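Glutathione reductase (Bartonella henselae, PDB 3O0H) probably catalyses the NADPH-dependent reduction of glutathione disulfide to glutathione, passing electrons through its bound FAD. Local coordinates at residues B[27-32]-B[50-55]; B[40-45]-B[122-127]; B[390-395]-B[408-413]; B[368-373]-B[429-434]. All coordinates share one frame; numbering follows the deposited sequence.

Contact 1 pairs strands 27-32 and 52-55, and contact 2 involves helix 36-47, which connects them: Ala42 and Ala45 of contact 2 pack on Val52, Ile54 and Leu29, so one lies in the FAD-binding sheet, the other among the helices covering it. Contacts 3 and 4 belong to the dimerisation domain and reach a common antiparallel sheet; Met409 CE of contact 3 packs on the Gly429-Glu430 peptide of contact 4. Contacts 1, 2 and 4 are buried, whereas contact 3 is only partly so and carries charged side chains on one face. Ladders of backbone bonds hold contacts 1 and 3, while contacts 2 and 4 use only one or two hydrogen bonds each.

Contact 1: residues B[27-32]-B[50-55]; sequences FDLFVI and KRVAIA. With FAD (flavin-adenine dinucleotide), chain H.
Phe27 lies across the start of strand 52-55, its ring over Ala53. CB rests 3.6 Å from Arg51 O; CG then comes within 3.9 Å of Ala53 CB. On one flank CD1 approaches Val52 C at 3.6 Å, with CE1 beside the same peptide. CZ and CE2 complete a ring whose face receives the Ala53 methyl almost exactly at its centre, a CH-pi contact with CB 3.5 Å from the centroid and 3° off the normal. Just beyond, the chain turns a corner at Asp28, whose OD2 takes the Arg51 N-H at 2.8 Å on its anti side, 30° out of the carboxylate plane. Arg51 O in turn accepts from both Asp28 N and Leu29 N. The Asp28 OD1 to Arg51 NH2 salt bridge is long at 3.7 Å, and NH2 also donates a hydrogen bond to Phe25 O. From Leu29 onward the strands run parallel and in register, the two strands of the beta-alpha-beta unit that opens the Rossmann-type FAD-binding fold, with helix 36-47 as its crossover. Leu29, Val31, Val52 and Ile54 face that helix, whereas the Phe30 ring lies against Ala53 and Ala55 on the other face, near Tyr132. At the C-terminal ends of the strands, Ile32 CG2 touches FAD C6A at 3.6 Å and Ala55 O approaches FAD C2A at 3.5 Å, both on the adenine.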
# COMPACT_ATOMS: atom_id res chain seq x y z
N PHE B 27 32.37 27.95 -16.74
CA PHE B 27 31.16 27.70 -15.93
C PHE B 27 31.49 27.69 -14.44
O PHE B 27 32.61 27.38 -14.06
CB PHE B 27 30.51 26.35 -16.29
CG PHE B 27 30.00 26.29 -17.65
CD1 PHE B 27 28.71 26.71 -17.95
CD2 PHE B 27 30.81 25.82 -18.68
CE1 PHE B 27 28.22 26.65 -19.27
CE2 PHE B 27 30.34 25.81 -20.02
CZ PHE B 27 29.06 26.22 -20.31
N ASP B 28 30.50 28.02 -13.61
CA ASP B 28 30.64 27.94 -12.15
C ASP B 28 30.69 26.47 -11.70
O ASP B 28 31.41 26.10 -10.75
CB ASP B 28 29.49 28.64 -11.42
CG ASP B 28 29.41 30.13 -11.70
OD1 ASP B 28 30.46 30.79 -11.72
OD2 ASP B 28 28.27 30.61 -11.90
N LEU B 29 29.93 25.64 -12.42
CA LEU B 29 29.79 24.23 -12.14
C LEU B 29 29.59 23.46 -13.43
O LEU B 29 28.72 23.81 -14.27
CB LEU B 29 28.56 24.00 -11.25
CG LEU B 29 28.23 22.54 -10.94
CD1 LEU B 29 29.31 21.93 -10.07
CD2 LEU B 29 26.87 22.50 -10.24
N PHE B 30 30.36 22.39 -13.56
CA PHE B 30 30.25 21.41 -14.65
C PHE B 30 29.91 20.08 -14.02
O PHE B 30 30.70 19.54 -13.21
CB PHE B 30 31.55 21.29 -15.44
CG PHE B 30 31.43 20.56 -16.74
CD1 PHE B 30 31.27 19.18 -16.77
CD2 PHE B 30 31.51 21.25 -17.96
CE1 PHE B 30 31.22 18.47 -17.99
CE2 PHE B 30 31.43 20.58 -19.15
CZ PHE B 30 31.29 19.16 -19.18
N VAL B 31 28.79 19.52 -14.45
CA VAL B 31 28.32 18.23 -13.92
C VAL B 31 28.56 17.15 -14.97
O VAL B 31 28.15 17.30 -16.12
CB VAL B 31 26.86 18.30 -13.53
CG1 VAL B 31 26.35 16.92 -12.96
CG2 VAL B 31 26.65 19.42 -12.50
N ILE B 32 29.21 16.05 -14.55
CA ILE B 32 29.50 14.93 -15.44
C ILE B 32 28.50 13.83 -15.21
O ILE B 32 28.57 13.14 -14.22
CB ILE B 32 30.95 14.36 -15.27
CG1 ILE B 32 31.98 15.50 -15.35
CG2 ILE B 32 31.25 13.29 -16.38
CD1 ILE B 32 33.49 15.09 -14.92
N LYS B 50 23.54 30.10 -10.85
CA LYS B 50 24.94 29.78 -11.26
C LYS B 50 24.96 29.44 -12.75
O LYS B 50 23.93 29.08 -13.32
CB LYS B 50 25.49 28.58 -10.49
CG LYS B 50 25.48 28.74 -8.98
CD LYS B 50 26.31 29.91 -8.52
CE LYS B 50 26.18 30.09 -7.03
NZ LYS B 50 26.96 31.29 -6.59
N ARG B 51 26.12 29.62 -13.36
CA ARG B 51 26.34 29.21 -14.75
C ARG B 51 26.80 27.75 -14.72
O ARG B 51 27.85 27.42 -14.18
CB ARG B 51 27.38 30.12 -15.40
CG ARG B 51 27.06 31.59 -15.22
CD ARG B 51 28.18 32.53 -15.71
NE ARG B 51 29.47 32.19 -15.12
CZ ARG B 51 30.54 31.78 -15.81
NH1 ARG B 51 30.51 31.73 -17.14
NH2 ARG B 51 31.67 31.46 -15.16
N VAL B 52 25.97 26.86 -15.25
CA VAL B 52 26.17 25.41 -15.05
C VAL B 52 26.13 24.74 -16.41
O VAL B 52 25.38 25.16 -17.30
CB VAL B 52 25.03 24.85 -14.15
CG1 VAL B 52 25.20 23.34 -13.95
CG2 VAL B 52 24.90 25.61 -12.83
N ALA B 53 26.93 23.71 -16.58
CA ALA B 53 26.92 22.84 -17.76
C ALA B 53 26.78 21.42 -17.28
O ALA B 53 27.19 21.10 -16.16
CB ALA B 53 28.22 22.99 -18.58
N ILE B 54 26.18 20.57 -18.10
CA ILE B 54 26.08 19.15 -17.79
C ILE B 54 26.44 18.38 -19.07
O ILE B 54 26.00 18.75 -20.17
CB ILE B 54 24.69 18.76 -17.24
CG1 ILE B 54 24.67 17.31 -16.70
CG2 ILE B 54 23.57 19.05 -18.32
CD1 ILE B 54 23.50 17.01 -15.71
N ALA B 55 27.23 17.32 -18.90
CA ALA B 55 27.59 16.44 -20.00
C ALA B 55 26.84 15.16 -19.81
O ALA B 55 26.85 14.59 -18.71
CB ALA B 55 29.13 16.19 -20.07
PA FAD H . 23.03 7.30 -13.30
O1A FAD H . 23.44 5.93 -13.75
O2A FAD H . 21.54 7.50 -13.18
O5B FAD H . 23.62 8.46 -14.24
C5B FAD H . 24.95 8.49 -14.71
C4B FAD H . 24.88 9.16 -16.07
O4B FAD H . 26.16 9.58 -16.50
C3B FAD H . 24.32 8.28 -17.18
O3B FAD H . 23.25 8.94 -17.85
C2B FAD H . 25.49 8.05 -18.11
O2B FAD H . 25.07 7.97 -19.45
C1B FAD H . 26.33 9.27 -17.92
N9A FAD H . 27.80 9.22 -18.00
C8A FAD H . 28.64 8.35 -17.38
N7A FAD H . 29.90 8.75 -17.61
C5A FAD H . 29.84 9.88 -18.38
C6A FAD H . 30.80 10.75 -18.84
N6A FAD H . 32.11 10.55 -18.64
N1A FAD H . 30.41 11.84 -19.57
C2A FAD H . 29.07 12.07 -19.78
N3A FAD H . 28.12 11.23 -19.30
C4A FAD H . 28.53 10.19 -18.57
N1 FAD H . 17.29 2.03 -8.08
C2 FAD H . 16.19 2.21 -7.26
O2 FAD H . 16.18 3.04 -6.32
N3 FAD H . 15.09 1.49 -7.48
C4 FAD H . 14.98 0.58 -8.53
O4 FAD H . 13.90 0.00 -8.66
C4X FAD H . 16.09 0.39 -9.35
N5 FAD H . 16.05 -0.48 -10.41
C5X FAD H . 17.17 -0.59 -11.23
C6 FAD H . 17.11 -1.49 -12.28
C7 FAD H . 18.19 -1.64 -13.14
C7M FAD H . 18.08 -2.62 -14.29
C8 FAD H . 19.33 -0.88 -12.94
C8M FAD H . 20.54 -1.05 -13.84
C9 FAD H . 19.41 0.00 -11.87
C9A FAD H . 18.32 0.14 -11.00
N10 FAD H . 18.34 1.01 -9.93
C10 FAD H . 17.23 1.15 -9.13
C1' FAD H . 19.53 1.83 -9.60
C2' FAD H . 19.47 3.24 -10.12
O2' FAD H . 19.37 3.20 -11.53
C3' FAD H . 20.73 3.95 -9.71
O3' FAD H . 21.03 3.79 -8.33
C4' FAD H . 20.68 5.40 -10.12
O4' FAD H . 20.44 5.46 -11.53
C5' FAD H . 22.00 6.10 -9.82
O5' FAD H . 21.93 7.50 -10.16
P FAD H . 23.31 8.20 -10.58
O1P FAD H . 23.09 9.69 -10.74
O2P FAD H . 24.38 7.84 -9.58
O3P FAD H . 23.82 7.54 -11.93

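Contact 2: residues B[40-45]-B[122-127]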
# COMPACT_ATOMS: atom_id res chain seq x y z
N ARG B 40 19.59 16.36 -10.81
CA ARG B 40 19.05 17.09 -9.66
C ARG B 40 19.98 18.22 -9.28
O ARG B 40 19.53 19.34 -9.12
CB ARG B 40 18.80 16.22 -8.43
CG ARG B 40 18.24 17.03 -7.21
CD ARG B 40 16.83 17.61 -7.45
NE ARG B 40 15.81 16.59 -7.73
CZ ARG B 40 15.01 16.04 -6.80
NH1 ARG B 40 15.12 16.34 -5.50
NH2 ARG B 40 14.15 15.13 -7.15
N ALA B 41 21.28 17.91 -9.16
CA ALA B 41 22.28 18.88 -8.76
C ALA B 41 22.37 20.06 -9.72
O ALA B 41 22.42 21.23 -9.31
CB ALA B 41 23.68 18.20 -8.64
N ALA B 42 22.46 19.74 -11.00
CA ALA B 42 22.60 20.76 -12.03
C ALA B 42 21.39 21.70 -12.10
O ALA B 42 21.59 22.91 -12.20
CB ALA B 42 22.83 20.13 -13.38
N ARG B 43 20.17 21.15 -12.05
CA ARG B 43 18.94 21.97 -12.14
C ARG B 43 18.88 22.89 -10.94
O ARG B 43 18.58 24.10 -11.11
CB ARG B 43 17.66 21.11 -12.23
CG ARG B 43 16.33 21.91 -12.17
CD ARG B 43 15.09 20.99 -12.47
NE ARG B 43 14.94 19.92 -11.48
CZ ARG B 43 14.43 20.05 -10.26
NH1 ARG B 43 14.36 18.98 -9.46
NH2 ARG B 43 13.95 21.20 -9.81
N LEU B 44 19.21 22.38 -9.76
CA LEU B 44 19.12 23.18 -8.55
C LEU B 44 20.17 24.32 -8.57
O LEU B 44 19.84 25.43 -8.22
CB LEU B 44 19.31 22.36 -7.29
CG LEU B 44 18.21 21.39 -6.88
CD1 LEU B 44 18.75 20.59 -5.66
CD2 LEU B 44 16.92 22.14 -6.54
N ALA B 45 21.40 24.01 -8.94
CA ALA B 45 22.45 25.02 -9.02
C ALA B 45 22.09 26.10 -10.04
O ALA B 45 22.37 27.27 -9.83
CB ALA B 45 23.81 24.38 -9.39
N GLU B 122 14.00 19.56 -20.29
CA GLU B 122 13.32 20.85 -20.06
C GLU B 122 13.65 21.46 -18.70
O GLU B 122 13.84 22.67 -18.56
CB GLU B 122 11.80 20.67 -20.09
CG GLU B 122 11.17 20.69 -21.41
CD GLU B 122 9.78 21.37 -21.38
OE1 GLU B 122 9.12 21.51 -20.32
OE2 GLU B 122 9.36 21.78 -22.44
N GLY B 123 13.69 20.61 -17.68
CA GLY B 123 14.01 21.09 -16.33
C GLY B 123 15.40 21.68 -16.27
O GLY B 123 15.61 22.72 -15.66
N LEU B 124 16.34 21.04 -16.93
CA LEU B 124 17.72 21.54 -17.01
C LEU B 124 17.74 22.86 -17.74
O LEU B 124 18.35 23.83 -17.30
CB LEU B 124 18.61 20.56 -17.76
CG LEU B 124 18.92 19.25 -17.07
CD1 LEU B 124 19.56 18.22 -18.00
CD2 LEU B 124 19.82 19.52 -15.85
N GLN B 125 17.01 22.93 -18.84
CA GLN B 125 17.02 24.13 -19.67
C GLN B 125 16.27 25.29 -19.07
O GLN B 125 16.69 26.42 -19.28
CB GLN B 125 16.51 23.80 -21.08
CG GLN B 125 17.47 22.77 -21.73
CD GLN B 125 17.02 22.27 -23.09
OE1 GLN B 125 15.82 22.25 -23.41
NE2 GLN B 125 18.01 21.90 -23.92
N ASN B 126 15.20 25.01 -18.31
CA ASN B 126 14.49 26.05 -17.54
C ASN B 126 15.41 26.72 -16.53
O ASN B 126 15.21 27.88 -16.18
CB ASN B 126 13.30 25.52 -16.70
CG ASN B 126 12.15 24.97 -17.51
OD1 ASN B 126 11.93 25.32 -18.67
ND2 ASN B 126 11.37 24.10 -16.85
N SER B 127 16.38 25.95 -16.01
CA SER B 127 17.39 26.47 -15.10
C SER B 127 18.64 26.97 -15.78
O SER B 127 19.67 27.12 -15.11
CB SER B 127 17.85 25.36 -14.14
OG SER B 127 16.82 25.08 -13.24
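Arg43 lays the aliphatic part of its side chain along the backbone of Gly123, where the glycine has no side chain. CG lies anti to the backbone N (chi1 174°), which carries the chain across toward helix 102-126: CG comes within 3.7 Å of Gly123 O, and CD passes 3.9 Å from Gly123 C. The same CG meets Ser127 OG at 3.4 Å, so a carbonyl and a hydroxyl oxygen both border this methylene on the side of helix 102-126. Ser127 is the first residue after its helix to leave helical backbone angles, and its side chain points back to the partner helix. There its OG donates to Arg43 O at 2.9 Å. The C=O...OG angle is 124° and the donor is tilted from the carbonyl plane, so the hydroxyl approaches that oxygen well off the bond axis. The two helices run roughly the same way, their segment axes 8.6 Å apart at closest and inclined by 29°. In the Rossmann-type FAD domain both cover one face of the parallel sheet: helix 36-47 links strands 27-32 and 52-55, and helix 102-126 leads into edge strand 130-132. Deeper in, facing the sheet, Leu124 CD2 meets the Ala42 methyl at 3.9 Å. These two apolar groups also touch Ile54 beneath them, and Leu124 reaches Val39 and Ile60 as well. On another flank of helix 36-47, Arg40 and Leu44 pack against helix 334-349.

Contact 3: residues B[390-395]-B[408-413]; sequences IYRTVF and KMFMKL
Lys412 NZ, at the end of a side chain that lies against Ile390 and Arg392, is gripped by three carboxylates from elsewhere in the chain, those of Glu378, Asp233 and Asp231. Asp233 also takes Arg392 NE. Lys412 CD rests 3.8 Å from Ile390 CG2. Arg392 NE meets the edge of the Phe410 ring at CE1, 3.7 Å away, the guanidinium and ring planes 65° apart; Val394 CG2 comes to the same edge at 3.5 Å from CD1. On the other face of the sheet, Phe395 has CG between its backbone N and carbonyl carbon (chi1 66°); Met409 CB lies over one face of its ring, offset toward the rim, in a CH-pi contact 3.8 Å from the centroid. Met411 SD lies at the ring edge, a Met-aromatic contact. Six backbone hydrogen bonds pair the antiparallel strands, the shortest from Leu413 N to Tyr391 O at 2.7 Å. The pair forms part of the antiparallel sheet of the dimerisation domain. The Phe395-Met409-Met411 side is thus held by apolar and Met-aromatic contacts, whereas Arg392 and Lys412 add salt bridges to the Phe410 and Val394 packing; Asp233 probably ties the strands through a common carboxylate and would favour the charged form of both bases.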
# COMPACT_ATOMS: atom_id res chain seq x y z
N ILE B 390 10.51 -11.36 17.92
CA ILE B 390 10.10 -11.51 16.51
C ILE B 390 8.58 -11.65 16.43
O ILE B 390 7.97 -12.53 17.07
CB ILE B 390 10.73 -12.76 15.91
CG1 ILE B 390 12.26 -12.70 15.96
CG2 ILE B 390 10.21 -12.95 14.46
CD1 ILE B 390 12.85 -11.58 15.12
N TYR B 391 7.97 -10.80 15.61
CA TYR B 391 6.55 -10.84 15.38
C TYR B 391 6.39 -11.15 13.90
O TYR B 391 6.73 -10.32 13.06
CB TYR B 391 5.87 -9.52 15.74
CG TYR B 391 6.04 -9.16 17.21
CD1 TYR B 391 5.01 -9.34 18.13
CD2 TYR B 391 7.24 -8.58 17.67
CE1 TYR B 391 5.17 -9.00 19.49
CE2 TYR B 391 7.42 -8.22 19.03
CZ TYR B 391 6.38 -8.44 19.93
OH TYR B 391 6.55 -8.10 21.24
N ARG B 392 5.94 -12.37 13.63
CA ARG B 392 5.93 -12.96 12.29
C ARG B 392 4.56 -13.48 11.93
O ARG B 392 3.92 -14.20 12.73
CB ARG B 392 6.92 -14.12 12.28
CG ARG B 392 7.20 -14.74 10.91
CD ARG B 392 8.22 -15.88 11.05
NE ARG B 392 8.62 -16.45 9.76
CZ ARG B 392 7.89 -17.32 9.06
NH1 ARG B 392 6.71 -17.74 9.50
NH2 ARG B 392 8.35 -17.80 7.90
N THR B 393 4.10 -13.15 10.73
CA THR B 393 2.83 -13.69 10.25
C THR B 393 2.88 -13.96 8.77
O THR B 393 3.39 -13.15 8.02
CB THR B 393 1.60 -12.78 10.59
OG1 THR B 393 0.40 -13.47 10.21
CG2 THR B 393 1.67 -11.42 9.88
N VAL B 394 2.34 -15.11 8.36
CA VAL B 394 2.16 -15.45 6.96
C VAL B 394 0.66 -15.73 6.86
O VAL B 394 0.14 -16.55 7.61
CB VAL B 394 2.93 -16.71 6.52
CG1 VAL B 394 2.55 -17.08 5.05
CG2 VAL B 394 4.43 -16.55 6.67
N PHE B 395 -0.06 -15.01 6.02
CA PHE B 395 -1.49 -15.21 5.95
C PHE B 395 -1.98 -15.10 4.51
O PHE B 395 -1.29 -14.60 3.65
CB PHE B 395 -2.21 -14.23 6.90
CG PHE B 395 -2.07 -12.78 6.49
CD1 PHE B 395 -3.03 -12.18 5.65
CD2 PHE B 395 -0.98 -12.05 6.88
CE1 PHE B 395 -2.89 -10.87 5.23
CE2 PHE B 395 -0.83 -10.70 6.48
CZ PHE B 395 -1.79 -10.12 5.66
N LYS B 408 0.42 -15.75 -0.62
CA LYS B 408 0.37 -15.34 0.79
C LYS B 408 0.88 -13.92 0.95
O LYS B 408 1.41 -13.32 -0.01
CB LYS B 408 1.27 -16.23 1.65
CG LYS B 408 1.06 -17.74 1.49
CD LYS B 408 -0.24 -18.20 2.15
CE LYS B 408 -0.26 -19.73 2.28
NZ LYS B 408 -1.66 -20.21 2.43
N MET B 409 0.71 -13.38 2.15
CA MET B 409 1.35 -12.15 2.57
C MET B 409 2.18 -12.54 3.77
O MET B 409 1.70 -13.27 4.66
CB MET B 409 0.34 -11.08 3.00
CG MET B 409 1.00 -9.81 3.66
SD MET B 409 1.83 -8.69 2.51
CE MET B 409 0.79 -9.03 1.12
N PHE B 410 3.41 -12.08 3.77
CA PHE B 410 4.34 -12.30 4.88
C PHE B 410 4.73 -10.96 5.50
O PHE B 410 5.10 -10.04 4.78
CB PHE B 410 5.56 -13.00 4.34
CG PHE B 410 6.70 -12.98 5.28
CD1 PHE B 410 6.76 -13.90 6.32
CD2 PHE B 410 7.70 -12.00 5.16
CE1 PHE B 410 7.78 -13.89 7.22
CE2 PHE B 410 8.77 -11.99 6.07
CZ PHE B 410 8.79 -12.92 7.10
N MET B 411 4.63 -10.82 6.81
CA MET B 411 5.05 -9.58 7.49
C MET B 411 5.83 -9.99 8.74
O MET B 411 5.41 -10.90 9.49
CB MET B 411 3.86 -8.73 7.91
CG MET B 411 3.09 -8.11 6.74
SD MET B 411 1.47 -7.40 7.22
CE MET B 411 0.99 -6.59 5.70
N LYS B 412 6.97 -9.35 8.96
CA LYS B 412 7.74 -9.66 10.16
C LYS B 412 8.31 -8.38 10.77
O LYS B 412 8.87 -7.56 10.08
CB LYS B 412 8.82 -10.69 9.84
CG LYS B 412 9.67 -11.06 11.02
CD LYS B 412 10.54 -12.27 10.77
CE LYS B 412 11.78 -11.93 9.97
NZ LYS B 412 12.62 -13.11 9.58
N LEU B 413 8.10 -8.18 12.07
CA LEU B 413 8.74 -7.08 12.77
C LEU B 413 9.81 -7.64 13.71
O LEU B 413 9.61 -8.62 14.38
CB LEU B 413 7.70 -6.28 13.52
CG LEU B 413 6.59 -5.63 12.70
CD1 LEU B 413 5.55 -4.97 13.60
CD2 LEU B 413 7.18 -4.66 11.71

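Contact 4: residues B[368-373]-B[429-434]; sequences QPEIGT and GENAGE
The Glu370 carboxylate has Asn431 N above its plane: the N-H reaches OE2 at 3.0 Å from 51° out of that plane, and the N-H...O angle is 162°, so the bond is nearly straight although its donor stands above the plane. OE1 lies near Asn431 CA, 3.6 Å off, and Glu430 CA flanks OE2 at the same distance. The chain of Glu370 is extended beyond CG, which brings the carboxylate to the type II turn that runs from Gly429 to Ala432 and leads into helix 432-444. The backbone of Glu370 contributes a second grip, its O accepting from Gly429 N at 2.9 Å. Ala432 CB packs against the backbone from Glu370 to Gly372, 3.4 Å from Glu370 O and 3.5 Å from Gly372 N, where Gly372 allows close passage of the helix start. Lying by the N-terminus of helix 432-444, the Glu370 carboxylate may be stabilised in its charged form by the Asn431 N-H and the helix end. Pro369, which follows a cis peptide bond, packs on helix 232-245. Helix 69-88 covers Glu370 through Phe76 and Gln80, strand 422-428 pairs with Gly372 at Val427, and Asn431 and Glu434 face the second subunit.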
# COMPACT_ATOMS: atom_id res chain seq x y z
N GLN B 368 8.12 -11.20 -7.97
CA GLN B 368 6.76 -11.67 -7.81
C GLN B 368 6.81 -13.02 -7.10
O GLN B 368 7.22 -13.99 -7.69
CB GLN B 368 6.04 -11.79 -9.14
CG GLN B 368 6.07 -10.43 -9.93
CD GLN B 368 5.61 -10.55 -11.38
OE1 GLN B 368 6.35 -10.24 -12.34
NE2 GLN B 368 4.42 -11.01 -11.54
N PRO B 369 6.45 -13.06 -5.83
CA PRO B 369 5.99 -11.96 -4.98
C PRO B 369 7.03 -10.86 -4.71
O PRO B 369 8.23 -11.12 -4.74
CB PRO B 369 5.60 -12.65 -3.66
CG PRO B 369 6.21 -14.02 -3.73
CD PRO B 369 6.44 -14.37 -5.13
N GLU B 370 6.49 -9.65 -4.52
CA GLU B 370 7.22 -8.44 -4.22
C GLU B 370 7.76 -8.48 -2.80
O GLU B 370 7.21 -9.14 -1.90
CB GLU B 370 6.29 -7.22 -4.35
CG GLU B 370 5.67 -6.99 -5.69
CD GLU B 370 4.46 -6.06 -5.58
OE1 GLU B 370 4.70 -4.83 -5.50
OE2 GLU B 370 3.31 -6.59 -5.55
N ILE B 371 8.87 -7.76 -2.62
CA ILE B 371 9.55 -7.66 -1.35
C ILE B 371 9.73 -6.17 -0.96
O ILE B 371 10.02 -5.32 -1.83
CB ILE B 371 10.94 -8.32 -1.43
CG1 ILE B 371 10.81 -9.83 -1.38
CG2 ILE B 371 11.88 -7.86 -0.29
CD1 ILE B 371 12.15 -10.57 -1.79
N GLY B 372 9.55 -5.90 0.32
CA GLY B 372 9.94 -4.65 0.95
C GLY B 372 10.67 -4.94 2.25
O GLY B 372 10.32 -5.86 3.03
N THR B 373 11.70 -4.13 2.53
CA THR B 373 12.53 -4.38 3.71
C THR B 373 13.18 -3.07 4.21
O THR B 373 13.57 -2.22 3.41
CB THR B 373 13.60 -5.45 3.42
OG1 THR B 373 14.31 -5.81 4.63
CG2 THR B 373 14.56 -4.98 2.31
N GLY B 429 4.85 -10.06 -0.55
CA GLY B 429 3.52 -10.18 -1.06
C GLY B 429 3.10 -8.88 -1.73
O GLY B 429 3.91 -7.97 -2.00
N GLU B 430 1.81 -8.78 -1.97
CA GLU B 430 1.26 -7.71 -2.80
C GLU B 430 1.59 -6.29 -2.23
O GLU B 430 1.34 -6.01 -1.05
CB GLU B 430 -0.26 -7.97 -2.96
CG GLU B 430 -1.07 -6.82 -3.49
CD GLU B 430 -2.47 -7.24 -3.83
OE1 GLU B 430 -2.66 -8.45 -4.16
OE2 GLU B 430 -3.38 -6.37 -3.75
N ASN B 431 2.19 -5.44 -3.07
CA ASN B 431 2.55 -4.07 -2.71
C ASN B 431 3.52 -3.97 -1.54
O ASN B 431 3.60 -2.94 -0.89
CB ASN B 431 1.28 -3.24 -2.45
CG ASN B 431 0.41 -3.14 -3.67
OD1 ASN B 431 -0.79 -3.33 -3.59
ND2 ASN B 431 1.01 -2.86 -4.81
N ALA B 432 4.34 -5.01 -1.36
CA ALA B 432 5.29 -5.07 -0.26
C ALA B 432 6.21 -3.82 -0.22
O ALA B 432 6.52 -3.33 0.83
CB ALA B 432 6.13 -6.36 -0.34
N GLY B 433 6.61 -3.31 -1.39
CA GLY B 433 7.39 -2.08 -1.45
C GLY B 433 6.69 -0.85 -0.88
O GLY B 433 7.32 -0.05 -0.16
N GLU B 434 5.44 -0.64 -1.29
CA GLU B 434 4.60 0.44 -0.73
C GLU B 434 4.51 0.30 0.78
O GLU B 434 4.73 1.26 1.55
CB GLU B 434 3.19 0.42 -1.32
CG GLU B 434 3.06 0.57 -2.79
CD GLU B 434 3.43 1.96 -3.28
OE1 GLU B 434 3.55 2.86 -2.41
OE2 GLU B 434 3.59 2.13 -4.51